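Local coordinates for putative lipoprotein YerB (Bacillus subtilis, PDB 2PSB) that is of unknown function but is predicted to be a membrane-attached lipoprotein and interacts with PcrA, an interaction not essential for cell viability, at residues F131-F136 against P140-T145; P41-Q46 against V79-S84; D119-L124 against D148-A153. One frame throughout, in Å; residues are numbered along the deposited sequence.

Interaction 1. Residues F131-F136 against P140-T145; sequences FWRADF and PHNSYT
W132 and Y144 face each other as a hydrogen-bonded pair of an antiparallel beta hairpin made by strands 132-133 and 143-146. Two backbone bonds join them, W132 N to Y144 O at 2.7 Å and Y144 N to W132 O. A third backbone bond, from A134 N to N142 O (2.7 Å), carries the pairing past the strand ends.

Side-chain polar bonds add to the backbone pairing. The N142 side chain, its CG between the backbone N and the carbonyl carbon (chi1 72°), sends ND2 to A134 O at 3.2 Å, with that oxygen close to the amide plane. Its OD1 lies at the edge of the R133 guanidinium and accepts a weak, bent bond from NH1; the stronger partner of R133 is D127, through NE.

Apolar contacts gather on the face that holds W132 and Y144. Y144 CB sits over the indole, 3.7 Å from W132 CE2, while the phenol and the five-membered ring, near parallel at 21°, are slid apart and barely overlap. A134 CB packs against Y144 CE1 at 3.5 Å, and the edge of the F136 ring meets the phenol oxygen. On the other face, with R133 and S143, T145 CB stands 4.2 Å over the centroid of the F131 ring, a CH-pi contact, while S143 OG, bonded to H103, meets that ring at its edge.

Backbone bonds thus fix the register, and the N142 amide, bonded to A134 O and only weakly to R133, adds a side-chain tie near the hairpin's loop end.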
ATOM      1  N   PHE A 131     -10.602  -0.119 -17.867  1.00 35.52           N
ATOM      2  CA  PHE A 131     -11.106   0.299 -16.561  1.00 33.74           C
ATOM      3  C   PHE A 131     -12.634   0.226 -16.703  1.00 33.00           C
ATOM      4  O   PHE A 131     -13.182   0.655 -17.722  1.00 33.18           O
ATOM      5  CB  PHE A 131     -10.728   1.755 -16.265  1.00 33.26           C
ATOM      6  CG  PHE A 131      -9.488   1.923 -15.427  1.00 33.37           C
ATOM      7  CD1 PHE A 131      -8.223   1.649 -15.951  1.00 32.29           C
ATOM      8  CD2 PHE A 131      -9.583   2.395 -14.118  1.00 31.49           C
ATOM      9  CE1 PHE A 131      -7.074   1.845 -15.182  1.00 31.75           C
ATOM     10  CE2 PHE A 131      -8.437   2.593 -13.345  1.00 29.81           C
ATOM     11  CZ  PHE A 131      -7.184   2.319 -13.879  1.00 28.77           C
ATOM     12  N   TRP A 132     -13.328  -0.320 -15.710  1.00 30.66           N
ATOM     13  CA  TRP A 132     -14.780  -0.388 -15.791  1.00 28.67           C
ATOM     14  C   TRP A 132     -15.448   0.262 -14.587  1.00 27.75           C
ATOM     15  O   TRP A 132     -14.787   0.571 -13.585  1.00 27.58           O
ATOM     16  CB  TRP A 132     -15.252  -1.841 -15.953  1.00 27.84           C
ATOM     17  CG  TRP A 132     -15.134  -2.704 -14.725  1.00 31.38           C
ATOM     18  CD1 TRP A 132     -16.041  -2.825 -13.706  1.00 32.27           C
ATOM     19  CD2 TRP A 132     -14.100  -3.654 -14.453  1.00 30.80           C
ATOM     20  NE1 TRP A 132     -15.640  -3.802 -12.826  1.00 30.64           N
ATOM     21  CE2 TRP A 132     -14.447  -4.321 -13.257  1.00 32.54           C
ATOM     22  CE3 TRP A 132     -12.907  -3.997 -15.099  1.00 29.35           C
ATOM     23  CZ2 TRP A 132     -13.650  -5.326 -12.704  1.00 33.84           C
ATOM     24  CZ3 TRP A 132     -12.117  -4.988 -14.554  1.00 32.35           C
ATOM     25  CH2 TRP A 132     -12.488  -5.640 -13.361  1.00 34.45           C
ATOM     26  N   ARG A 133     -16.756   0.480 -14.708  1.00 25.72           N
ATOM     27  CA  ARG A 133     -17.565   1.105 -13.662  1.00 24.84           C
ATOM     28  C   ARG A 133     -18.520   0.098 -13.026  1.00 24.77           C
ATOM     29  O   ARG A 133     -19.362  -0.484 -13.700  1.00 24.12           O
ATOM     30  CB  ARG A 133     -18.380   2.264 -14.245  1.00 23.15           C
ATOM     31  CG  ARG A 133     -17.839   3.672 -13.981  1.00 25.59           C
ATOM     32  CD  ARG A 133     -16.377   3.769 -14.291  1.00 27.73           C
ATOM     33  NE  ARG A 133     -15.874   5.131 -14.498  1.00 28.38           N
ATOM     34  CZ  ARG A 133     -15.803   6.082 -13.572  1.00 28.19           C
ATOM     35  NH1 ARG A 133     -16.219   5.863 -12.326  1.00 27.03           N
ATOM     36  NH2 ARG A 133     -15.264   7.250 -13.890  1.00 28.30           N
ATOM     37  N   ALA A 134     -18.389  -0.097 -11.723  1.00 26.27           N
ATOM     38  CA  ALA A 134     -19.251  -1.021 -11.000  1.00 28.44           C
ATOM     39  C   ALA A 134     -20.662  -0.430 -10.858  1.00 30.58           C
ATOM     40  O   ALA A 134     -20.821   0.768 -10.605  1.00 29.38           O
ATOM     41  CB  ALA A 134     -18.655  -1.302  -9.631  1.00 28.61           C
ATOM     42  N   ASP A 135     -21.681  -1.273 -11.013  1.00 32.52           N
ATOM     43  CA  ASP A 135     -23.073  -0.831 -10.916  1.00 35.19           C
ATOM     44  C   ASP A 135     -23.678  -0.903  -9.513  1.00 36.00           C
ATOM     45  O   ASP A 135     -24.794  -0.441  -9.297  1.00 36.59           O
ATOM     46  CB  ASP A 135     -23.941  -1.652 -11.860  1.00 36.41           C
ATOM     47  CG  ASP A 135     -24.119  -3.069 -11.384  1.00 38.78           C
ATOM     48  OD1 ASP A 135     -23.240  -3.566 -10.647  1.00 38.84           O
ATOM     49  OD2 ASP A 135     -25.127  -3.695 -11.754  1.00 39.67           O
ATOM     50  N   PHE A 136     -22.963  -1.492  -8.564  1.00 37.62           N
ATOM     51  CA  PHE A 136     -23.479  -1.583  -7.200  1.00 37.34           C
ATOM     52  C   PHE A 136     -22.964  -0.390  -6.398  1.00 37.95           C
ATOM     53  O   PHE A 136     -23.249  -0.256  -5.208  1.00 39.53           O
ATOM     54  CB  PHE A 136     -23.033  -2.891  -6.542  1.00 35.91           C
ATOM     55  CG  PHE A 136     -21.559  -2.957  -6.269  1.00 35.90           C
ATOM     56  CD1 PHE A 136     -21.013  -2.288  -5.182  1.00 35.59           C
ATOM     57  CD2 PHE A 136     -20.707  -3.627  -7.141  1.00 35.25           C
ATOM     58  CE1 PHE A 136     -19.640  -2.276  -4.969  1.00 35.47           C
ATOM     59  CE2 PHE A 136     -19.331  -3.622  -6.939  1.00 34.92           C
ATOM     60  CZ  PHE A 136     -18.796  -2.943  -5.853  1.00 34.76           C
ATOM     61  N   PRO A 140     -17.292   8.581  -7.376  1.00 34.80           N
ATOM     62  CA  PRO A 140     -16.099   8.034  -8.023  1.00 31.92           C
ATOM     63  C   PRO A 140     -15.481   6.900  -7.222  1.00 31.15           C
ATOM     64  O   PRO A 140     -14.265   6.798  -7.132  1.00 32.34           O
ATOM     65  CB  PRO A 140     -15.190   9.242  -8.101  1.00 34.09           C
ATOM     66  CG  PRO A 140     -15.438   9.900  -6.777  1.00 34.56           C
ATOM     67  CD  PRO A 140     -16.956   9.784  -6.590  1.00 34.19           C
ATOM     68  N   HIS A 141     -16.330   6.053  -6.645  1.00 30.68           N
ATOM     69  CA  HIS A 141     -15.888   4.918  -5.835  1.00 29.07           C
ATOM     70  C   HIS A 141     -16.286   3.620  -6.538  1.00 29.40           C
ATOM     71  O   HIS A 141     -16.327   2.549  -5.922  1.00 30.22           O
ATOM     72  CB  HIS A 141     -16.553   4.962  -4.451  1.00 30.98           C
ATOM     73  CG  HIS A 141     -16.363   6.258  -3.723  1.00 29.49           C
ATOM     74  ND1 HIS A 141     -15.120   6.771  -3.429  1.00 30.28           N
ATOM     75  CD2 HIS A 141     -17.261   7.149  -3.236  1.00 31.11           C
ATOM     76  CE1 HIS A 141     -15.254   7.924  -2.797  1.00 29.32           C
ATOM     77  NE2 HIS A 141     -16.544   8.176  -2.668  1.00 29.79           N
ATOM     78  N   ASN A 142     -16.580   3.714  -7.830  1.00 27.55           N
ATOM     79  CA  ASN A 142     -17.006   2.540  -8.580  1.00 26.80           C
ATOM     80  C   ASN A 142     -16.072   2.178  -9.738  1.00 26.57           C
ATOM     81  O   ASN A 142     -16.449   1.437 -10.634  1.00 25.95           O
ATOM     82  CB  ASN A 142     -18.431   2.767  -9.095  1.00 27.75           C
ATOM     83  CG  ASN A 142     -18.498   3.789 -10.230  1.00 28.44           C
ATOM     84  OD1 ASN A 142     -17.727   4.755 -10.279  1.00 24.36           O
ATOM     85  ND2 ASN A 142     -19.439   3.582 -11.139  1.00 21.85           N
ATOM     86  N   SER A 143     -14.845   2.682  -9.688  1.00 27.25           N
ATOM     87  CA  SER A 143     -13.862   2.446 -10.742  1.00 28.17           C
ATOM     88  C   SER A 143     -12.873   1.291 -10.493  1.00 28.20           C
ATOM     89  O   SER A 143     -12.039   1.353  -9.587  1.00 27.29           O
ATOM     90  CB  SER A 143     -13.104   3.755 -10.988  1.00 26.43           C
ATOM     91  OG  SER A 143     -12.036   3.560 -11.889  1.00 32.44           O
ATOM     92  N   TYR A 144     -12.975   0.242 -11.307  1.00 28.78           N
ATOM     93  CA  TYR A 144     -12.104  -0.925 -11.185  1.00 28.55           C
ATOM     94  C   TYR A 144     -11.394  -1.326 -12.483  1.00 27.64           C
ATOM     95  O   TYR A 144     -11.731  -0.864 -13.571  1.00 24.19           O
ATOM     96  CB  TYR A 144     -12.894  -2.161 -10.757  1.00 29.63           C
ATOM     97  CG  TYR A 144     -13.610  -2.054  -9.438  1.00 31.37           C
ATOM     98  CD1 TYR A 144     -14.814  -1.353  -9.327  1.00 30.87           C
ATOM     99  CD2 TYR A 144     -13.074  -2.641  -8.291  1.00 33.04           C
ATOM    100  CE1 TYR A 144     -15.468  -1.240  -8.104  1.00 31.35           C
ATOM    101  CE2 TYR A 144     -13.713  -2.540  -7.062  1.00 30.38           C
ATOM    102  CZ  TYR A 144     -14.910  -1.832  -6.973  1.00 31.77           C
ATOM    103  OH  TYR A 144     -15.535  -1.705  -5.759  1.00 30.53           O
ATOM    104  N   THR A 145     -10.407  -2.205 -12.330  1.00 27.35           N
ATOM    105  CA  THR A 145      -9.685  -2.793 -13.450  1.00 29.39           C
ATOM    106  C   THR A 145      -9.311  -4.196 -12.996  1.00 30.22           C
ATOM    107  O   THR A 145      -9.772  -4.643 -11.944  1.00 31.69           O
ATOM    108  CB  THR A 145      -8.411  -2.035 -13.843  1.00 29.96           C
ATOM    109  OG1 THR A 145      -7.843  -2.662 -14.997  1.00 26.80           O
ATOM    110  CG2 THR A 145      -7.390  -2.059 -12.718  1.00 30.38           C
TER

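Interaction 2. Residues P41-Q46 against V79-S84; sequences PKARPQ and VGPVRS
P81 presents its ring to A43 and Q46, bringing together two loop segments: 79-84, which leads from strand 78-79 toward helix 87-94, and 41-46, which lies between strands 33-37 and 54-59. All four touching residues are buried, although the shared surface is a modest 144 Å².

The apolar contacts centre on the proline ring. A43, at the end of a short 3-10 turn, points its methyl toward the other loop, and CB meets P81 CG at 3.9 Å. From another direction comes Q46, whose side chain crosses the proline at about a right angle, with CG also 3.9 Å from P81 CD. Q46 uses its aliphatic part here: with CG beside the backbone N (chi1 -61°) and the chain bent at chi2, its amide turns off toward N38, where NE2 bonds the backbone O.

Carbonyl oxygens add close carbon-oxygen contacts. A43 O approaches P81 CD at 3.4 Å, and G80 O lies 3.0 Å from Q46 CB. The peptide between G80 and P81 is cis, and G80 has backbone angles (phi 154°, psi -167°) at which a side chain would collide with the carbonyl oxygen of V79. An alanine in place of P81 would remove the ring atoms CG and CD, which would probably open a gap beside A43 CB and Q46 CG and leave the cis peptide less readily kept.

Routine backbone bonds lie just beyond these contacts, G80 pairing with S47, P81 with N38 and Q46 with R220. With the direct meeting resting on van der Waals contact alone, the loops depend on shape for their fit at P81, while polar groups around them supply the directional bonds.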
ATOM      1  N   PRO A  41     -14.620   5.629   2.974  1.00 31.98           N
ATOM      2  CA  PRO A  41     -15.613   4.712   3.548  1.00 31.33           C
ATOM      3  C   PRO A  41     -16.497   3.981   2.530  1.00 32.59           C
ATOM      4  O   PRO A  41     -16.725   2.778   2.655  1.00 33.02           O
ATOM      5  CB  PRO A  41     -16.410   5.617   4.477  1.00 32.96           C
ATOM      6  CG  PRO A  41     -15.353   6.563   4.995  1.00 31.88           C
ATOM      7  CD  PRO A  41     -14.566   6.894   3.735  1.00 31.27           C
ATOM      8  N   LYS A  42     -16.981   4.706   1.524  1.00 33.03           N
ATOM      9  CA  LYS A  42     -17.845   4.121   0.498  1.00 34.50           C
ATOM     10  C   LYS A  42     -17.166   3.136  -0.451  1.00 34.70           C
ATOM     11  O   LYS A  42     -17.837   2.453  -1.224  1.00 33.94           O
ATOM     12  CB  LYS A  42     -18.506   5.232  -0.334  1.00 37.84           C
ATOM     13  CG  LYS A  42     -19.810   5.798   0.247  1.00 42.46           C
ATOM     14  CD  LYS A  42     -20.864   4.704   0.397  1.00 44.72           C
ATOM     15  CE  LYS A  42     -22.203   5.241   0.900  1.00 47.91           C
ATOM     16  NZ  LYS A  42     -22.962   5.962  -0.163  1.00 49.38           N
ATOM     17  N   ALA A  43     -15.842   3.050  -0.386  1.00 33.38           N
ATOM     18  CA  ALA A  43     -15.097   2.154  -1.266  1.00 33.93           C
ATOM     19  C   ALA A  43     -14.815   0.790  -0.632  1.00 32.88           C
ATOM     20  O   ALA A  43     -14.268  -0.104  -1.279  1.00 33.24           O
ATOM     21  CB  ALA A  43     -13.778   2.811  -1.672  1.00 33.96           C
ATOM     22  N   ARG A  44     -15.203   0.634   0.629  1.00 31.57           N
ATOM     23  CA  ARG A  44     -14.964  -0.603   1.376  1.00 28.36           C
ATOM     24  C   ARG A  44     -16.150  -1.542   1.300  1.00 28.88           C
ATOM     25  O   ARG A  44     -17.291  -1.103   1.338  1.00 27.60           O
ATOM     26  CB  ARG A  44     -14.678  -0.252   2.833  1.00 29.24           C
ATOM     27  CG  ARG A  44     -13.682   0.887   2.993  1.00 24.16           C
ATOM     28  CD  ARG A  44     -13.648   1.396   4.425  1.00 24.80           C
ATOM     29  NE  ARG A  44     -12.802   2.574   4.540  1.00 27.66           N
ATOM     30  CZ  ARG A  44     -12.778   3.390   5.585  1.00 26.84           C
ATOM     31  NH1 ARG A  44     -13.563   3.164   6.632  1.00 28.82           N
ATOM     32  NH2 ARG A  44     -11.964   4.434   5.583  1.00 22.63           N
ATOM     33  N   PRO A  45     -15.895  -2.853   1.166  1.00 29.04           N
ATOM     34  CA  PRO A  45     -14.563  -3.461   1.085  1.00 28.48           C
ATOM     35  C   PRO A  45     -14.019  -3.364  -0.344  1.00 27.50           C
ATOM     36  O   PRO A  45     -14.783  -3.390  -1.297  1.00 26.72           O
ATOM     37  CB  PRO A  45     -14.830  -4.903   1.505  1.00 23.92           C
ATOM     38  CG  PRO A  45     -16.153  -5.165   0.866  1.00 27.63           C
ATOM     39  CD  PRO A  45     -16.938  -3.899   1.166  1.00 27.77           C
ATOM     40  N   GLN A  46     -12.701  -3.255  -0.477  1.00 26.15           N
ATOM     41  CA  GLN A  46     -12.069  -3.158  -1.777  1.00 23.23           C
ATOM     42  C   GLN A  46     -11.855  -4.548  -2.362  1.00 25.59           C
ATOM     43  O   GLN A  46     -12.131  -5.559  -1.701  1.00 25.70           O
ATOM     44  CB  GLN A  46     -10.731  -2.428  -1.647  1.00 22.28           C
ATOM     45  CG  GLN A  46     -10.854  -0.992  -1.108  1.00 22.64           C
ATOM     46  CD  GLN A  46     -10.726  -0.902   0.411  1.00 24.22           C
ATOM     47  OE1 GLN A  46     -11.074  -1.839   1.140  1.00 23.94           O
ATOM     48  NE2 GLN A  46     -10.239   0.236   0.893  1.00 22.07           N
ATOM     49  N   VAL A  79      -9.344  -5.430  -9.143  1.00 33.53           N
ATOM     50  CA  VAL A  79      -8.715  -4.676  -8.073  1.00 30.11           C
ATOM     51  C   VAL A  79      -9.302  -3.264  -8.077  1.00 28.86           C
ATOM     52  O   VAL A  79      -9.523  -2.676  -9.130  1.00 28.50           O
ATOM     53  CB  VAL A  79      -7.157  -4.654  -8.260  1.00 29.79           C
ATOM     54  CG1 VAL A  79      -6.783  -4.008  -9.591  1.00 27.28           C
ATOM     55  CG2 VAL A  79      -6.498  -3.944  -7.100  1.00 24.68           C
ATOM     56  N   GLY A  80      -9.593  -2.740  -6.892  1.00 29.86           N
ATOM     57  CA  GLY A  80     -10.148  -1.404  -6.791  1.00 28.99           C
ATOM     58  C   GLY A  80     -10.967  -1.237  -5.530  1.00 27.51           C
ATOM     59  O   GLY A  80     -10.884  -2.082  -4.637  1.00 28.26           O
ATOM     60  N   PRO A  81     -11.764  -0.160  -5.424  1.00 28.26           N
ATOM     61  CA  PRO A  81     -11.867   0.873  -6.467  1.00 28.04           C
ATOM     62  C   PRO A  81     -10.556   1.632  -6.635  1.00 29.39           C
ATOM     63  O   PRO A  81      -9.805   1.813  -5.674  1.00 30.05           O
ATOM     64  CB  PRO A  81     -12.995   1.778  -5.960  1.00 28.92           C
ATOM     65  CG  PRO A  81     -13.792   0.883  -5.042  1.00 25.33           C
ATOM     66  CD  PRO A  81     -12.730   0.081  -4.341  1.00 28.26           C
ATOM     67  N   VAL A  82     -10.286   2.076  -7.857  1.00 29.51           N
ATOM     68  CA  VAL A  82      -9.064   2.816  -8.134  1.00 28.98           C
ATOM     69  C   VAL A  82      -9.292   4.284  -7.850  1.00 28.36           C
ATOM     70  O   VAL A  82     -10.395   4.793  -8.028  1.00 27.41           O
ATOM     71  CB  VAL A  82      -8.629   2.632  -9.596  1.00 29.37           C
ATOM     72  CG1 VAL A  82      -7.213   3.171  -9.798  1.00 25.46           C
ATOM     73  CG2 VAL A  82      -8.710   1.169  -9.961  1.00 23.57           C
ATOM     74  N   ARG A  83      -8.243   4.962  -7.403  1.00 30.49           N
ATOM     75  CA  ARG A  83      -8.341   6.371  -7.060  1.00 30.93           C
ATOM     76  C   ARG A  83      -7.173   7.201  -7.577  1.00 31.20           C
ATOM     77  O   ARG A  83      -6.243   6.686  -8.197  1.00 29.96           O
ATOM     78  CB  ARG A  83      -8.433   6.534  -5.537  1.00 33.67           C
ATOM     79  CG  ARG A  83      -9.783   7.002  -5.024  1.00 38.33           C
ATOM     80  CD  ARG A  83     -10.089   8.400  -5.513  1.00 44.04           C
ATOM     81  NE  ARG A  83     -11.340   8.926  -4.979  1.00 48.83           N
ATOM     82  CZ  ARG A  83     -11.745  10.179  -5.153  1.00 51.36           C
ATOM     83  NH1 ARG A  83     -10.992  11.023  -5.846  1.00 52.45           N
ATOM     84  NH2 ARG A  83     -12.893  10.595  -4.635  1.00 53.01           N
ATOM     85  N   SER A  84      -7.242   8.497  -7.295  1.00 30.88           N
ATOM     86  CA  SER A  84      -6.235   9.470  -7.712  1.00 31.97           C
ATOM     87  C   SER A  84      -4.830   9.231  -7.193  1.00 32.55           C
ATOM     88  O   SER A  84      -4.641   8.747  -6.085  1.00 34.95           O
ATOM     89  CB  SER A  84      -6.674  10.872  -7.298  1.00 29.98           C
ATOM     90  OG  SER A  84      -7.817  11.257  -8.027  1.00 35.41           O
TER

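Interaction 3. Residues D119-L124 against D148-A153; sequences DYMNGL and DYIKKA
A single side chain, that of selenomethionine M121, makes practically the whole contact, reaching from strand 120-122 to helix 147-157 where the neighbouring residues of its strand make no approach. The local strand and helix axes pass 9.8 Å apart at 111°, and the extended side chain spans that separation. CG lies anti to the backbone N (chi1 -174°) and chi2 is also extended; the bend comes at chi3 (-67° as modelled), carrying the methyl toward the helix, though its exact place is doubtful.

There the selenium lies alongside A153, 3.9 Å from its CB, and 4.1 Å from I150 CA. The methyl CE is modelled beside the side chain of I150, but its separation from A153 CB is too small to be real, hence the doubt; A153 nonetheless clearly points its CB toward the strand. One helical turn separates I150 from A153, placing both on the side that receives the selenomethionine.

F126 touches both M121 and A153, and F131 packs on M121 through its CE1 beside the selenium. Strand 120-122 pairs with strand 99-102 through its backbone, leaving the M121 side chain to meet the helix. Dispersion and shape fit, with no polar bond between the two segments, therefore join this strand to the helix.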
ATOM      1  N   ASP A 119       6.174   4.124 -15.524  1.00 38.39           N
ATOM      2  CA  ASP A 119       5.244   3.556 -16.493  1.00 38.14           C
ATOM      3  C   ASP A 119       3.899   3.522 -15.788  1.00 38.51           C
ATOM      4  O   ASP A 119       3.724   2.766 -14.830  1.00 36.12           O
ATOM      5  CB  ASP A 119       5.641   2.126 -16.880  1.00 39.46           C
ATOM      6  CG  ASP A 119       6.950   2.064 -17.640  1.00 41.97           C
ATOM      7  OD1 ASP A 119       7.154   2.916 -18.536  1.00 42.01           O
ATOM      8  OD2 ASP A 119       7.765   1.157 -17.350  1.00 40.79           O
ATOM      9  N   TYR A 120       2.954   4.334 -16.254  1.00 36.77           N
ATOM     10  CA  TYR A 120       1.645   4.384 -15.616  1.00 36.57           C
ATOM     11  C   TYR A 120       0.452   4.020 -16.482  1.00 35.46           C
ATOM     12  O   TYR A 120       0.547   3.891 -17.706  1.00 36.18           O
ATOM     13  CB  TYR A 120       1.402   5.767 -15.004  1.00 37.43           C
ATOM     14  CG  TYR A 120       1.365   6.923 -15.989  1.00 38.46           C
ATOM     15  CD1 TYR A 120       2.539   7.417 -16.564  1.00 39.64           C
ATOM     16  CD2 TYR A 120       0.161   7.562 -16.301  1.00 35.93           C
ATOM     17  CE1 TYR A 120       2.513   8.528 -17.419  1.00 39.65           C
ATOM     18  CE2 TYR A 120       0.126   8.668 -17.152  1.00 37.25           C
ATOM     19  CZ  TYR A 120       1.305   9.149 -17.703  1.00 38.22           C
ATOM     20  OH  TYR A 120       1.286  10.270 -18.509  1.00 39.66           O
HETATM   21  N   MSE A 121      -0.675   3.848 -15.808  1.00 33.35           N
HETATM   22  CA  MSE A 121      -1.948   3.522 -16.429  1.00 32.73           C
HETATM   23  C   MSE A 121      -2.961   4.420 -15.719  1.00 32.51           C
HETATM   24  O   MSE A 121      -3.238   4.243 -14.529  1.00 31.59           O
HETATM   25  CB  MSE A 121      -2.295   2.056 -16.193  1.00 34.94           C
HETATM   26  CG  MSE A 121      -3.526   1.598 -16.927  1.00 37.77           C
HETATM   27 SE   MSE A 121      -4.097  -0.105 -16.303  1.00 43.04          SE
HETATM   28  CE  MSE A 121      -2.578  -1.101 -16.952  1.00 46.19           C
ATOM     29  N   ASN A 122      -3.495   5.387 -16.455  1.00 32.11           N
ATOM     30  CA  ASN A 122      -4.448   6.342 -15.909  1.00 33.14           C
ATOM     31  C   ASN A 122      -5.873   5.965 -16.277  1.00 34.72           C
ATOM     32  O   ASN A 122      -6.218   5.838 -17.460  1.00 34.77           O
ATOM     33  CB  ASN A 122      -4.137   7.750 -16.433  1.00 33.08           C
ATOM     34  CG  ASN A 122      -4.725   8.844 -15.562  1.00 33.77           C
ATOM     35  OD1 ASN A 122      -5.786   8.678 -14.959  1.00 31.07           O
ATOM     36  ND2 ASN A 122      -4.042   9.981 -15.506  1.00 35.78           N
ATOM     37  N   GLY A 123      -6.698   5.795 -15.252  1.00 35.60           N
ATOM     38  CA  GLY A 123      -8.081   5.440 -15.475  1.00 34.72           C
ATOM     39  C   GLY A 123      -8.715   6.428 -16.425  1.00 34.17           C
ATOM     40  O   GLY A 123      -9.675   6.107 -17.121  1.00 34.66           O
ATOM     41  N   LEU A 124      -8.180   7.640 -16.458  1.00 33.55           N
ATOM     42  CA  LEU A 124      -8.718   8.661 -17.347  1.00 36.68           C
ATOM     43  C   LEU A 124      -8.669   8.199 -18.809  1.00 37.85           C
ATOM     44  O   LEU A 124      -9.634   8.371 -19.558  1.00 39.30           O
ATOM     45  CB  LEU A 124      -7.924   9.971 -17.211  1.00 36.08           C
ATOM     46  CG  LEU A 124      -7.805  10.685 -15.856  1.00 36.01           C
ATOM     47  CD1 LEU A 124      -7.120  12.036 -16.069  1.00 35.04           C
ATOM     48  CD2 LEU A 124      -9.170  10.890 -15.234  1.00 32.18           C
ATOM     49  N   ASP A 148      -5.653  -8.766 -15.800  1.00 33.74           N
ATOM     50  CA  ASP A 148      -5.753  -9.095 -17.219  1.00 36.51           C
ATOM     51  C   ASP A 148      -5.837  -7.809 -18.047  1.00 36.49           C
ATOM     52  O   ASP A 148      -5.169  -7.682 -19.068  1.00 38.64           O
ATOM     53  CB  ASP A 148      -6.990  -9.962 -17.484  1.00 38.04           C
ATOM     54  CG  ASP A 148      -6.975 -10.587 -18.866  1.00 43.56           C
ATOM     55  OD1 ASP A 148      -6.171 -11.520 -19.088  1.00 45.98           O
ATOM     56  OD2 ASP A 148      -7.755 -10.142 -19.737  1.00 46.18           O
ATOM     57  N   TYR A 149      -6.645  -6.848 -17.604  1.00 36.68           N
ATOM     58  CA  TYR A 149      -6.769  -5.588 -18.333  1.00 35.95           C
ATOM     59  C   TYR A 149      -5.511  -4.748 -18.178  1.00 33.90           C
ATOM     60  O   TYR A 149      -5.126  -4.004 -19.080  1.00 36.11           O
ATOM     61  CB  TYR A 149      -7.986  -4.793 -17.839  1.00 37.58           C
ATOM     62  CG  TYR A 149      -9.313  -5.379 -18.275  1.00 38.56           C
ATOM     63  CD1 TYR A 149      -9.364  -6.475 -19.140  1.00 39.22           C
ATOM     64  CD2 TYR A 149     -10.513  -4.814 -17.857  1.00 37.08           C
ATOM     65  CE1 TYR A 149     -10.581  -6.992 -19.583  1.00 38.75           C
ATOM     66  CE2 TYR A 149     -11.733  -5.319 -18.291  1.00 39.27           C
ATOM     67  CZ  TYR A 149     -11.764  -6.409 -19.156  1.00 40.65           C
ATOM     68  OH  TYR A 149     -12.975  -6.905 -19.598  1.00 40.59           O
ATOM     69  N   ILE A 150      -4.877  -4.858 -17.022  1.00 32.34           N
ATOM     70  CA  ILE A 150      -3.657  -4.115 -16.777  1.00 32.03           C
ATOM     71  C   ILE A 150      -2.572  -4.601 -17.735  1.00 33.80           C
ATOM     72  O   ILE A 150      -1.769  -3.817 -18.234  1.00 32.16           O
ATOM     73  CB  ILE A 150      -3.208  -4.302 -15.326  1.00 30.78           C
ATOM     74  CG1 ILE A 150      -4.276  -3.702 -14.397  1.00 28.73           C
ATOM     75  CG2 ILE A 150      -1.830  -3.668 -15.113  1.00 27.26           C
ATOM     76  CD1 ILE A 150      -4.172  -4.149 -12.947  1.00 28.18           C
ATOM     77  N   LYS A 151      -2.553  -5.906 -17.982  1.00 34.04           N
ATOM     78  CA  LYS A 151      -1.585  -6.477 -18.906  1.00 37.96           C
ATOM     79  C   LYS A 151      -1.861  -5.936 -20.308  1.00 38.09           C
ATOM     80  O   LYS A 151      -0.943  -5.512 -21.016  1.00 38.38           O
ATOM     81  CB  LYS A 151      -1.681  -8.004 -18.895  1.00 36.60           C
ATOM     82  CG  LYS A 151      -0.974  -8.638 -17.719  1.00 36.37           C
ATOM     83  CD  LYS A 151      -1.736  -9.854 -17.186  1.00 38.24           C
ATOM     84  CE  LYS A 151      -1.747 -11.020 -18.140  1.00 39.21           C
ATOM     85  NZ  LYS A 151      -2.336 -12.220 -17.466  1.00 39.76           N
ATOM     86  N   LYS A 152      -3.134  -5.928 -20.693  1.00 38.30           N
ATOM     87  CA  LYS A 152      -3.510  -5.430 -22.009  1.00 38.83           C
ATOM     88  C   LYS A 152      -3.077  -3.981 -22.195  1.00 39.74           C
ATOM     89  O   LYS A 152      -2.646  -3.591 -23.281  1.00 40.92           O
ATOM     90  CB  LYS A 152      -5.021  -5.576 -22.232  1.00 38.80           C
ATOM     91  CG  LYS A 152      -5.494  -7.025 -22.327  1.00 39.42           C
ATOM     92  CD  LYS A 152      -4.617  -7.845 -23.281  1.00 42.38           C
ATOM     93  CE  LYS A 152      -5.048  -9.316 -23.330  1.00 44.34           C
ATOM     94  NZ  LYS A 152      -4.180 -10.176 -24.206  1.00 39.28           N
ATOM     95  N   ALA A 153      -3.162  -3.187 -21.133  1.00 39.56           N
ATOM     96  CA  ALA A 153      -2.764  -1.787 -21.216  1.00 38.70           C
ATOM     97  C   ALA A 153      -1.247  -1.685 -21.321  1.00 40.73           C
ATOM     98  O   ALA A 153      -0.717  -0.722 -21.878  1.00 41.22           O
ATOM     99  CB  ALA A 153      -3.272  -1.015 -19.996  1.00 37.02           C
TER

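Overall arrangement
Following the chain from its N terminus, interaction 2 comes first, closing a long loop between 41-46 and 79-84 that contains strands 54-59 and 65-71. Interaction 3 opens afterwards, at 119-124, and shuts at 148-153; the tight hairpin of interaction 1 nests within that span, and none of the contacts cross. Strand 143-146 runs directly into helix 147-157, joining interactions 1 and 3 in sequence, and W132 also packs on Y149. Interaction 2 lies in series with both, yet strand 143-146 sits between strands 78-79 and 132-133 in a small antiparallel sheet, so its backbone bonds to V79 and V82 connect the hairpin to the 79-84 loop.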